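Putative flavoprotein decarboxylase (Streptomyces olivoviridis, PDB 6JLS) binds flavin mononucleotide and acts as an FMN-dependent cysteine decarboxylase in the biosynthesis of thioviridamide. Local coordinates at residues L19-S24 against A37-A42; L47-T52 against N62-F67; S93-V98 against A186-S191; N69-T74 against V87-E92. All blocks are in the same frame, centred on the assembly; numbering follows the deposited sequence.

Contact 1 of 4, residues L19-S24 against A37-A42; sequences LTMCLS and AWLSSA. With FMN (flavin mononucleotide), chain B.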
# COMPACT_ATOMS: atom_id res chain seq x y z
N LEU A 19 -38.53 6.55 -5.49
CA LEU A 19 -38.23 5.20 -5.95
C LEU A 19 -36.76 4.86 -5.75
O LEU A 19 -35.88 5.64 -6.12
CB LEU A 19 -38.60 5.04 -7.43
CG LEU A 19 -38.43 3.61 -7.96
CD1 LEU A 19 -39.59 3.22 -8.85
CD2 LEU A 19 -37.11 3.43 -8.70
N THR A 20 -36.50 3.69 -5.19
CA THR A 20 -35.14 3.19 -5.03
C THR A 20 -34.91 2.04 -5.99
O THR A 20 -35.64 1.04 -5.97
CB THR A 20 -34.88 2.76 -3.59
OG1 THR A 20 -34.97 3.91 -2.73
CG2 THR A 20 -33.50 2.13 -3.46
N MET A 21 -33.88 2.19 -6.82
CA MET A 21 -33.44 1.22 -7.82
C MET A 21 -32.21 0.47 -7.30
O MET A 21 -31.22 1.10 -6.90
CB MET A 21 -33.14 1.97 -9.12
CG MET A 21 -32.43 1.20 -10.20
SD MET A 21 -32.29 2.16 -11.75
CE MET A 21 -32.39 3.83 -11.14
N CYS A 22 -32.26 -0.86 -7.30
CA CYS A 22 -31.12 -1.67 -6.86
C CYS A 22 -30.51 -2.43 -8.03
O CYS A 22 -31.23 -2.98 -8.87
CB CYS A 22 -31.52 -2.66 -5.76
SG CYS A 22 -32.09 -1.94 -4.19
N LEU A 23 -29.18 -2.46 -8.07
CA LEU A 23 -28.43 -3.09 -9.15
C LEU A 23 -27.56 -4.21 -8.61
O LEU A 23 -26.79 -4.01 -7.67
CB LEU A 23 -27.57 -2.05 -9.87
CG LEU A 23 -28.31 -0.88 -10.52
CD1 LEU A 23 -27.33 -0.03 -11.31
CD2 LEU A 23 -29.42 -1.38 -11.42
N SER A 24 -27.66 -5.38 -9.25
CA SER A 24 -27.00 -6.63 -8.90
C SER A 24 -25.83 -6.90 -9.85
O SER A 24 -25.71 -6.30 -10.92
CB SER A 24 -28.04 -7.78 -8.97
OG SER A 24 -27.72 -8.83 -8.11
N ALA A 37 -32.07 7.68 -16.02
CA ALA A 37 -32.43 8.84 -16.82
C ALA A 37 -33.87 8.75 -17.31
O ALA A 37 -34.61 9.73 -17.28
CB ALA A 37 -31.46 8.98 -17.99
N TRP A 38 -34.29 7.56 -17.77
CA TRP A 38 -35.69 7.35 -18.12
C TRP A 38 -36.61 7.72 -16.97
O TRP A 38 -37.58 8.47 -17.15
CB TRP A 38 -35.88 5.89 -18.55
CG TRP A 38 -37.21 5.55 -19.15
CD1 TRP A 38 -37.61 5.74 -20.44
CD2 TRP A 38 -38.31 4.90 -18.49
NE1 TRP A 38 -38.89 5.28 -20.62
CE2 TRP A 38 -39.34 4.76 -19.44
CE3 TRP A 38 -38.53 4.45 -17.19
CZ2 TRP A 38 -40.57 4.18 -19.14
CZ3 TRP A 38 -39.75 3.86 -16.88
CH2 TRP A 38 -40.75 3.74 -17.85
N LEU A 39 -36.31 7.23 -15.76
CA LEU A 39 -37.12 7.60 -14.59
C LEU A 39 -37.03 9.09 -14.29
O LEU A 39 -38.05 9.74 -14.06
CB LEU A 39 -36.67 6.79 -13.37
CG LEU A 39 -36.84 5.28 -13.48
CD1 LEU A 39 -36.19 4.61 -12.30
CD2 LEU A 39 -38.31 4.94 -13.55
N SER A 40 -35.81 9.63 -14.28
CA SER A 40 -35.63 11.06 -14.03
C SER A 40 -36.34 11.88 -15.09
O SER A 40 -37.12 12.78 -14.76
CB SER A 40 -34.13 11.39 -13.98
OG SER A 40 -33.92 12.75 -13.67
N SER A 41 -36.10 11.58 -16.37
CA SER A 41 -36.82 12.22 -17.47
C SER A 41 -38.27 11.77 -17.53
O SER A 41 -38.80 11.46 -18.59
CB SER A 41 -36.10 11.96 -18.79
OG SER A 41 -36.75 12.62 -19.85
N ALA A 42 -38.92 11.69 -16.38
CA ALA A 42 -40.34 11.43 -16.29
C ALA A 42 -40.83 11.98 -14.95
O ALA A 42 -40.23 12.91 -14.40
CB ALA A 42 -40.64 9.93 -16.43
N1 FMN B . -25.39 -13.92 -12.19
C2 FMN B . -26.75 -13.84 -12.38
O2 FMN B . -27.51 -14.29 -11.53
N3 FMN B . -27.26 -13.26 -13.53
C4 FMN B . -26.41 -12.75 -14.49
O4 FMN B . -26.85 -12.23 -15.51
C4A FMN B . -25.03 -12.83 -14.29
N5 FMN B . -24.17 -12.32 -15.24
C5A FMN B . -22.81 -12.40 -15.06
C6 FMN B . -21.97 -11.89 -16.04
C7 FMN B . -20.58 -11.95 -15.87
C7M FMN B . -19.69 -11.39 -16.95
C8 FMN B . -20.04 -12.54 -14.71
C8M FMN B . -18.55 -12.61 -14.52
C9 FMN B . -20.90 -13.05 -13.73
C9A FMN B . -22.28 -12.99 -13.91
N10 FMN B . -23.15 -13.49 -12.95
C10 FMN B . -24.52 -13.42 -13.14
C1' FMN B . -22.61 -14.11 -11.69
C2' FMN B . -22.73 -13.08 -10.55
O2' FMN B . -21.96 -11.91 -10.80
C3' FMN B . -22.33 -13.67 -9.21
O3' FMN B . -23.30 -14.62 -8.84
C4' FMN B . -22.23 -12.56 -8.17
O4' FMN B . -21.67 -12.99 -6.94
C5' FMN B . -23.59 -11.93 -7.91
O5' FMN B . -23.38 -11.01 -6.86
P FMN B . -24.56 -10.06 -6.33
O1P FMN B . -25.89 -10.77 -6.53
O2P FMN B . -24.35 -9.81 -4.85
O3P FMN B . -24.57 -8.78 -7.11
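Between residues 19-24 and 37-42 the whole touch passes through a single methyl group, CD1 of Leu-39. It meets Leu-19 through CD2, with Leu-19 CD2 lying 3.9 Å from Leu-39 CD1, and Met-21 through its terminal methyl, with Met-21 CE 4.0 Å from the same Leu-39 CD1. The two leucine side chains run nearly perpendicular, whereas the methionine and Leu-39 cross obliquely.

Both strand residues place CG anti to the backbone N, and the two side chains leave the strand on the same face, toward the helix. Met-21 then stays extended as far as SD before a sharp bend at chi3 (24°), close to eclipsed, swings CE over to Leu-39. Leu-19 also departs from a common rotamer at chi2 (138°). Thr-20, between them, points to the other face of the sheet, where its OG1 is hydrogen-bonded to Ser-93 OG.

Beyond the end of the strand the chemistry turns polar. Ser-24 OG is hydrogen-bonded to Thr-102 OG1 and Thr-105 OG1, and has at most a weak bond to the FMN phosphate, with Ser-24 OG 3.3 Å from FMN O3P. The strand thus combines an apolar face turned to helix 32-40 with a C-terminal end at the phosphate, as in Rossmann-like flavoproteins.

The contact forms the first half of the beta-alpha-beta unit made by strand 18-23, helix 32-40 and strand 46-51. Met-35 and Ala-36 of the helix also pack on Met-21. Leu-47 of strand 46-51 packs against both Leu-19 and Leu-39, while Phe-185 and Leu-189 of helix 182-193 press on Leu-39 and Leu-19 respectively.

Contact 2 of 4, residues L47-T52 against N62-F67; sequences LHVALT and NSLRPF. With FMN (flavin mononucleotide), chain B.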
# COMPACT_ATOMS: atom_id res chain seq x y z
N LEU A 47 -35.16 9.80 -6.76
CA LEU A 47 -34.60 8.55 -7.23
C LEU A 47 -33.38 8.23 -6.38
O LEU A 47 -32.51 9.09 -6.21
CB LEU A 47 -34.22 8.64 -8.70
CG LEU A 47 -33.66 7.37 -9.33
CD1 LEU A 47 -34.70 6.26 -9.28
CD2 LEU A 47 -33.25 7.71 -10.75
N HIS A 48 -33.33 7.01 -5.84
CA HIS A 48 -32.14 6.48 -5.18
C HIS A 48 -31.65 5.23 -5.92
O HIS A 48 -32.45 4.48 -6.50
CB HIS A 48 -32.41 6.10 -3.73
CG HIS A 48 -32.95 7.21 -2.90
ND1 HIS A 48 -32.19 8.29 -2.51
CD2 HIS A 48 -34.17 7.38 -2.34
CE1 HIS A 48 -32.92 9.09 -1.77
NE2 HIS A 48 -34.13 8.56 -1.64
N VAL A 49 -30.35 4.99 -5.85
CA VAL A 49 -29.74 3.82 -6.48
C VAL A 49 -28.79 3.19 -5.48
O VAL A 49 -28.01 3.89 -4.82
CB VAL A 49 -28.99 4.17 -7.78
CG1 VAL A 49 -28.37 2.92 -8.37
CG2 VAL A 49 -29.94 4.79 -8.77
N ALA A 50 -28.87 1.86 -5.35
CA ALA A 50 -27.97 1.08 -4.52
C ALA A 50 -27.38 -0.04 -5.35
O ALA A 50 -28.06 -0.59 -6.23
CB ALA A 50 -28.70 0.49 -3.31
N LEU A 51 -26.12 -0.38 -5.08
CA LEU A 51 -25.37 -1.37 -5.85
C LEU A 51 -24.85 -2.46 -4.93
O LEU A 51 -24.42 -2.17 -3.80
CB LEU A 51 -24.18 -0.73 -6.61
CG LEU A 51 -24.41 0.24 -7.79
CD1 LEU A 51 -25.15 1.49 -7.35
CD2 LEU A 51 -23.09 0.64 -8.42
N THR A 52 -24.89 -3.69 -5.39
CA THR A 52 -24.14 -4.72 -4.71
C THR A 52 -22.67 -4.58 -5.05
O THR A 52 -22.32 -3.98 -6.08
CB THR A 52 -24.63 -6.11 -5.13
OG1 THR A 52 -24.15 -6.38 -6.45
CG2 THR A 52 -26.16 -6.21 -5.08
N ASN A 62 -20.13 6.93 -10.59
CA ASN A 62 -20.05 8.19 -11.32
C ASN A 62 -20.88 8.18 -12.60
O ASN A 62 -21.27 9.24 -13.08
CB ASN A 62 -18.59 8.52 -11.62
CG ASN A 62 -17.90 9.15 -10.44
OD1 ASN A 62 -18.48 9.22 -9.36
ND2 ASN A 62 -16.68 9.62 -10.62
N SER A 63 -21.18 7.00 -13.14
CA SER A 63 -22.08 6.92 -14.29
C SER A 63 -23.54 7.11 -13.90
O SER A 63 -24.35 7.47 -14.77
CB SER A 63 -21.91 5.57 -14.98
OG SER A 63 -22.57 4.53 -14.29
N LEU A 64 -23.90 6.89 -12.63
CA LEU A 64 -25.26 7.03 -12.11
C LEU A 64 -25.54 8.41 -11.53
O LEU A 64 -26.65 8.94 -11.71
CB LEU A 64 -25.54 5.98 -11.03
CG LEU A 64 -25.57 4.54 -11.54
CD1 LEU A 64 -25.25 3.56 -10.42
CD2 LEU A 64 -26.92 4.22 -12.19
N ARG A 65 -24.57 9.00 -10.84
CA ARG A 65 -24.82 10.24 -10.11
C ARG A 65 -25.45 11.34 -10.96
O ARG A 65 -26.35 12.02 -10.44
CB ARG A 65 -23.52 10.71 -9.45
CG ARG A 65 -23.43 10.27 -8.00
CD ARG A 65 -22.00 10.16 -7.51
NE ARG A 65 -21.92 9.45 -6.24
CZ ARG A 65 -20.80 8.91 -5.76
NH1 ARG A 65 -19.68 9.00 -6.46
NH2 ARG A 65 -20.81 8.28 -4.59
N PRO A 66 -25.07 11.56 -12.23
CA PRO A 66 -25.67 12.67 -12.98
C PRO A 66 -27.16 12.52 -13.20
O PRO A 66 -27.83 13.51 -13.50
CB PRO A 66 -24.91 12.66 -14.32
CG PRO A 66 -23.64 11.94 -14.04
CD PRO A 66 -23.99 10.91 -13.01
N PHE A 67 -27.71 11.31 -13.06
CA PHE A 67 -29.12 11.07 -13.32
C PHE A 67 -29.93 10.84 -12.06
O PHE A 67 -31.15 10.63 -12.14
CB PHE A 67 -29.28 9.87 -14.26
CG PHE A 67 -28.47 9.99 -15.50
CD1 PHE A 67 -27.29 9.27 -15.66
CD2 PHE A 67 -28.85 10.85 -16.51
CE1 PHE A 67 -26.53 9.40 -16.80
CE2 PHE A 67 -28.11 10.98 -17.66
CZ PHE A 67 -26.94 10.25 -17.80
N1 FMN B . -25.39 -13.92 -12.19
C2 FMN B . -26.75 -13.84 -12.38
O2 FMN B . -27.51 -14.29 -11.53
N3 FMN B . -27.26 -13.26 -13.53
C4 FMN B . -26.41 -12.75 -14.49
O4 FMN B . -26.85 -12.23 -15.51
C4A FMN B . -25.03 -12.83 -14.29
N5 FMN B . -24.17 -12.32 -15.24
C5A FMN B . -22.81 -12.40 -15.06
C6 FMN B . -21.97 -11.89 -16.04
C7 FMN B . -20.58 -11.95 -15.87
C7M FMN B . -19.69 -11.39 -16.95
C8 FMN B . -20.04 -12.54 -14.71
C8M FMN B . -18.55 -12.61 -14.52
C9 FMN B . -20.90 -13.05 -13.73
C9A FMN B . -22.28 -12.99 -13.91
N10 FMN B . -23.15 -13.49 -12.95
C10 FMN B . -24.52 -13.42 -13.14
C1' FMN B . -22.61 -14.11 -11.69
C2' FMN B . -22.73 -13.08 -10.55
O2' FMN B . -21.96 -11.91 -10.80
C3' FMN B . -22.33 -13.67 -9.21
O3' FMN B . -23.30 -14.62 -8.84
C4' FMN B . -22.23 -12.56 -8.17
O4' FMN B . -21.67 -12.99 -6.94
C5' FMN B . -23.59 -11.93 -7.91
O5' FMN B . -23.38 -11.01 -6.86
P FMN B . -24.56 -10.06 -6.33
O1P FMN B . -25.89 -10.77 -6.53
O2P FMN B . -24.35 -9.81 -4.85
O3P FMN B . -24.57 -8.78 -7.11
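Strand 46-51 runs past the short helix 61-64 and the 3-10 turn that follows it, with Val-49 CA 7.9 Å from Leu-64 CA and Leu-47 CA 8.6 Å from Phe-67 CA. Leu-64 makes the link through one branch. Its CD1 meets Leu-51 CD1 at 3.7 Å, the two side chains reaching toward each other tip to tip, and lies 3.8 Å from Val-49 CG1, where the side chains cross at about a right angle. Leu-64 CG stands anti to its carbonyl carbon (chi1 -67°), and this torsion together with a chi2 of 155° brings CD1 up to both Val-49 and Leu-51.

At the other end the meeting is with backbone: Leu-47 CD2 rests 3.9 Å from Phe-67 O. The 3-10 turn presenting that carbonyl is closed by Phe-67 N bonding to Leu-64 O at 2.9 Å, while the Phe-67 ring leads away from the strand and packs on Val-27 of the third subunit.

Thr-52, just past the strand, donates from OG1 to FMN O3P in a short bond of 2.5 Å; the same OG1 is hydrogen-bonded to Ala-55 N, which helps fix the hydroxyl at the phosphate.

Within the parallel sheet the strand lies between 18-23 and 72-73. Met-21 packs on Val-49, and Ala-36 of helix 32-40 packs on Leu-47.

Contact 3 of 4, residues S93-V98 against A186-S191; sequences SDAVVV and AVALKS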
# COMPACT_ATOMS: atom_id res chain seq x y z
N SER A 93 -39.10 5.12 0.76
CA SER A 93 -39.36 4.74 -0.62
C SER A 93 -40.81 4.33 -0.81
O SER A 93 -41.40 3.67 0.05
CB SER A 93 -38.45 3.58 -1.04
OG SER A 93 -37.09 3.96 -0.98
N ASP A 94 -41.39 4.73 -1.94
CA ASP A 94 -42.71 4.24 -2.34
C ASP A 94 -42.63 2.99 -3.20
O ASP A 94 -43.65 2.31 -3.39
CB ASP A 94 -43.48 5.33 -3.09
CG ASP A 94 -43.56 6.61 -2.30
OD1 ASP A 94 -43.93 6.54 -1.11
OD2 ASP A 94 -43.24 7.67 -2.87
N ALA A 95 -41.45 2.67 -3.73
CA ALA A 95 -41.23 1.38 -4.36
C ALA A 95 -39.73 1.14 -4.41
O ALA A 95 -38.95 2.09 -4.50
CB ALA A 95 -41.83 1.32 -5.77
N VAL A 96 -39.36 -0.13 -4.35
CA VAL A 96 -37.98 -0.59 -4.46
C VAL A 96 -37.93 -1.59 -5.60
O VAL A 96 -38.69 -2.57 -5.58
CB VAL A 96 -37.50 -1.24 -3.15
CG1 VAL A 96 -36.10 -1.86 -3.31
CG2 VAL A 96 -37.55 -0.23 -2.00
N VAL A 97 -37.07 -1.36 -6.58
CA VAL A 97 -36.91 -2.24 -7.74
C VAL A 97 -35.50 -2.83 -7.72
O VAL A 97 -34.52 -2.09 -7.59
CB VAL A 97 -37.15 -1.50 -9.06
CG1 VAL A 97 -37.06 -2.47 -10.24
CG2 VAL A 97 -38.48 -0.82 -9.04
N VAL A 98 -35.40 -4.15 -7.85
CA VAL A 98 -34.12 -4.82 -8.05
C VAL A 98 -34.11 -5.35 -9.48
O VAL A 98 -34.84 -6.30 -9.82
CB VAL A 98 -33.86 -5.93 -7.03
CG1 VAL A 98 -32.45 -6.51 -7.21
CG2 VAL A 98 -34.03 -5.41 -5.62
N ALA A 186 -42.60 0.30 -14.99
CA ALA A 186 -43.99 0.73 -15.08
C ALA A 186 -44.83 0.07 -13.99
O ALA A 186 -45.66 0.73 -13.36
CB ALA A 186 -44.55 0.41 -16.46
N VAL A 187 -44.62 -1.22 -13.76
CA VAL A 187 -45.36 -1.92 -12.71
C VAL A 187 -45.01 -1.36 -11.34
O VAL A 187 -45.88 -1.22 -10.47
CB VAL A 187 -45.08 -3.43 -12.79
CG1 VAL A 187 -45.86 -4.18 -11.73
CG2 VAL A 187 -45.39 -3.96 -14.17
N ALA A 188 -43.73 -1.04 -11.12
CA ALA A 188 -43.32 -0.45 -9.85
C ALA A 188 -43.99 0.89 -9.61
O ALA A 188 -44.45 1.17 -8.49
CB ALA A 188 -41.81 -0.30 -9.81
N LEU A 189 -44.03 1.75 -10.63
CA LEU A 189 -44.65 3.06 -10.48
C LEU A 189 -46.15 2.95 -10.22
O LEU A 189 -46.70 3.73 -9.44
CB LEU A 189 -44.37 3.92 -11.70
CG LEU A 189 -42.89 4.27 -11.84
CD1 LEU A 189 -42.57 4.94 -13.16
CD2 LEU A 189 -42.44 5.13 -10.67
N LYS A 190 -46.83 1.98 -10.85
CA LYS A 190 -48.25 1.81 -10.56
C LYS A 190 -48.47 1.44 -9.09
O LYS A 190 -49.26 2.09 -8.40
CB LYS A 190 -48.88 0.76 -11.49
CG LYS A 190 -49.03 1.25 -12.94
CD LYS A 190 -49.75 0.25 -13.85
CE LYS A 190 -51.25 0.25 -13.61
NZ LYS A 190 -51.91 1.54 -14.00
N SER A 191 -47.74 0.43 -8.60
CA SER A 191 -47.85 0.03 -7.20
C SER A 191 -47.53 1.17 -6.24
O SER A 191 -48.16 1.28 -5.18
CB SER A 191 -46.92 -1.15 -6.91
OG SER A 191 -47.16 -2.24 -7.79
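Val-97 and Ala-188 join the central parallel sheet of a Rossmann-like flavoprotein fold to its C-terminal helix, 182-193, which lies across one face. From Val-97 CB, 4.9 Å from Ala-188 CB, the side chain forks. CG1, anti to the backbone N (chi1 -177°), stays 5.2 Å from Ala-188 CB. CG2, anti to the carbonyl carbon, goes to the helix, and Val-97 CG2 comes to 3.5 Å from Ala-188 CB, tighter than normal van der Waals contact. Val-184 and Phe-185 of the same helix also pack on the valine.

Two residues back along the strand, Ala-95 points to the same face. Its CB lies 3.8 Å from Ala-188 O and 4.4 Å from Ala-188 CB, a methyl facing a backbone carbonyl as well as another methyl. The backbones come correspondingly close, with Ala-95 CA and Ala-188 CA 6.2 Å apart; the small side chains at both positions permit such an approach.

Val-96, between them, points away, to the opposite face, where it packs on Cys-22. The helix reaches the next strand of the sheet too, since Ala-188 also touches Ile-130 of strand 129-133. The contact is apolar packing distant from the cofactor, bringing the end of the chain back over the middle of the sheet.

In the helix itself, Val-187 O takes two bonds from one residue: Ser-191 N and Ser-191 OG, each at 3.1 Å, reach it from opposite faces of its plane, the hydroxyl being tilted 31° from that plane.

Contact 4 of 4, residues N69-T74 against V87-E92; sequences NGSVLT and VRIAAE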
# COMPACT_ATOMS: atom_id res chain seq x y z
N ASN A 69 -31.03 12.21 -8.38
CA ASN A 69 -31.15 13.35 -7.48
C ASN A 69 -31.18 12.95 -6.01
O ASN A 69 -31.17 13.83 -5.14
CB ASN A 69 -32.40 14.17 -7.81
CG ASN A 69 -33.67 13.39 -7.59
OD1 ASN A 69 -33.74 12.21 -7.89
ND2 ASN A 69 -34.69 14.06 -7.07
N GLY A 70 -31.23 11.66 -5.71
CA GLY A 70 -31.07 11.14 -4.35
C GLY A 70 -29.65 10.65 -4.13
O GLY A 70 -28.68 11.23 -4.62
N SER A 71 -29.53 9.54 -3.40
CA SER A 71 -28.24 8.97 -3.08
C SER A 71 -27.90 7.82 -4.03
O SER A 71 -28.79 7.12 -4.51
CB SER A 71 -28.20 8.45 -1.65
OG SER A 71 -28.55 9.47 -0.73
N VAL A 72 -26.61 7.64 -4.27
CA VAL A 72 -26.09 6.45 -4.92
C VAL A 72 -25.27 5.73 -3.87
O VAL A 72 -24.23 6.25 -3.42
CB VAL A 72 -25.22 6.78 -6.15
CG1 VAL A 72 -24.67 5.51 -6.76
CG2 VAL A 72 -26.01 7.58 -7.19
N LEU A 73 -25.73 4.56 -3.45
CA LEU A 73 -25.23 3.89 -2.26
C LEU A 73 -24.49 2.62 -2.65
O LEU A 73 -25.00 1.80 -3.42
CB LEU A 73 -26.35 3.54 -1.29
CG LEU A 73 -27.26 4.67 -0.81
CD1 LEU A 73 -28.47 4.78 -1.73
CD2 LEU A 73 -27.71 4.44 0.62
N THR A 74 -23.29 2.47 -2.11
CA THR A 74 -22.60 1.20 -2.10
C THR A 74 -22.29 0.82 -0.66
O THR A 74 -22.43 1.62 0.27
CB THR A 74 -21.32 1.28 -2.92
OG1 THR A 74 -20.43 2.17 -2.26
CG2 THR A 74 -21.63 1.79 -4.31
N VAL A 87 -31.25 2.37 5.27
CA VAL A 87 -32.50 1.95 5.90
C VAL A 87 -33.47 3.13 6.00
O VAL A 87 -34.70 2.96 5.87
CB VAL A 87 -32.22 1.32 7.28
CG1 VAL A 87 -33.53 0.96 7.98
CG2 VAL A 87 -31.33 0.09 7.12
N ARG A 88 -32.94 4.33 6.22
CA ARG A 88 -33.77 5.52 6.09
C ARG A 88 -34.36 5.62 4.68
O ARG A 88 -35.54 5.95 4.52
CB ARG A 88 -32.96 6.76 6.42
CG ARG A 88 -33.78 8.01 6.73
CD ARG A 88 -32.91 9.27 6.79
NE ARG A 88 -31.70 9.08 7.59
CZ ARG A 88 -30.47 8.96 7.08
NH1 ARG A 88 -30.29 9.02 5.76
NH2 ARG A 88 -29.43 8.78 7.88
N ILE A 89 -33.56 5.31 3.67
CA ILE A 89 -34.02 5.40 2.28
C ILE A 89 -35.06 4.32 1.99
O ILE A 89 -36.04 4.57 1.27
CB ILE A 89 -32.82 5.34 1.31
CG1 ILE A 89 -32.12 6.69 1.27
CG2 ILE A 89 -33.27 4.93 -0.08
CD1 ILE A 89 -30.90 6.71 0.39
N ALA A 90 -34.87 3.12 2.53
CA ALA A 90 -35.91 2.10 2.40
C ALA A 90 -37.23 2.60 2.96
O ALA A 90 -38.28 2.48 2.32
CB ALA A 90 -35.48 0.81 3.10
N ALA A 91 -37.20 3.17 4.17
CA ALA A 91 -38.42 3.67 4.79
C ALA A 91 -39.08 4.75 3.96
O ALA A 91 -40.31 4.77 3.84
CB ALA A 91 -38.12 4.19 6.20
N GLU A 92 -38.29 5.64 3.35
CA GLU A 92 -38.78 6.76 2.56
C GLU A 92 -39.18 6.38 1.14
O GLU A 92 -39.57 7.26 0.37
CB GLU A 92 -37.70 7.86 2.52
CG GLU A 92 -37.32 8.39 3.90
CD GLU A 92 -36.13 9.34 3.89
OE1 GLU A 92 -35.54 9.57 2.81
OE2 GLU A 92 -35.79 9.86 4.98
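The short strand 72-73 and the loop leading into it face the end of helix 85-91, with Ser-71 CA 8.7 Å from Ile-89 CA, and of the helix segment Ile-89 makes the touch. It does this through its CG1 branch. With CG1 anti to the carbonyl carbon and the chain extended beyond it (chi2 178°), CD1 is carried up to Leu-73 of the strand and Ser-71 of the loop before it.

On Leu-73 both methyls are engaged: Leu-73 CD1 is 3.8 Å and Leu-73 CD2 3.9 Å from Ile-89 CD1, the side chains meeting tip to tip. The leucine chi2 of 92° lies off the usual staggered values and brings both methyls to Ile-89 CD1. Ser-71 contributes its CB and OG, each 3.8 Å from Ile-89 CD1.

Val-72 points to the other face of the sheet, where it packs on Thr-61 and Arg-65, and Thr-74 N-caps the following helix through a bond from Thr-77 N to its OG1. His-48 of strand 46-51 also packs on Ile-89, and Ile-89 O is hydrogen-bonded to Ser-93 OG.

Because the touching atoms are carbons apart from one serine hydroxyl, the contact itself probably rests mainly on burial of apolar surface, while directional bonding falls to neighbours such as His-48 ND1, which accepts from Ser-71 N.

All four contacts set a helix on one parallel sheet, and strands 72-73, 46-51, 18-23 and 95-101 lie side by side in it. Contacts 1, 2 and 3 share one face of that sheet, whereas contact 4 is on the other, where Ile-89 CG2 packs against Thr-20 OG1. Every contact is largely buried and apolar, though contacts 2 and 4 each have a less buried margin, at Phe-67 and Ser-71. Contacts 1 and 2 differ in continuing to the FMN phosphate through strand-end hydroxyls; contacts 3 and 4 are plain packing, tight between one valine methyl and one alanine in 3, methyl to methyl across longer side chains in 4.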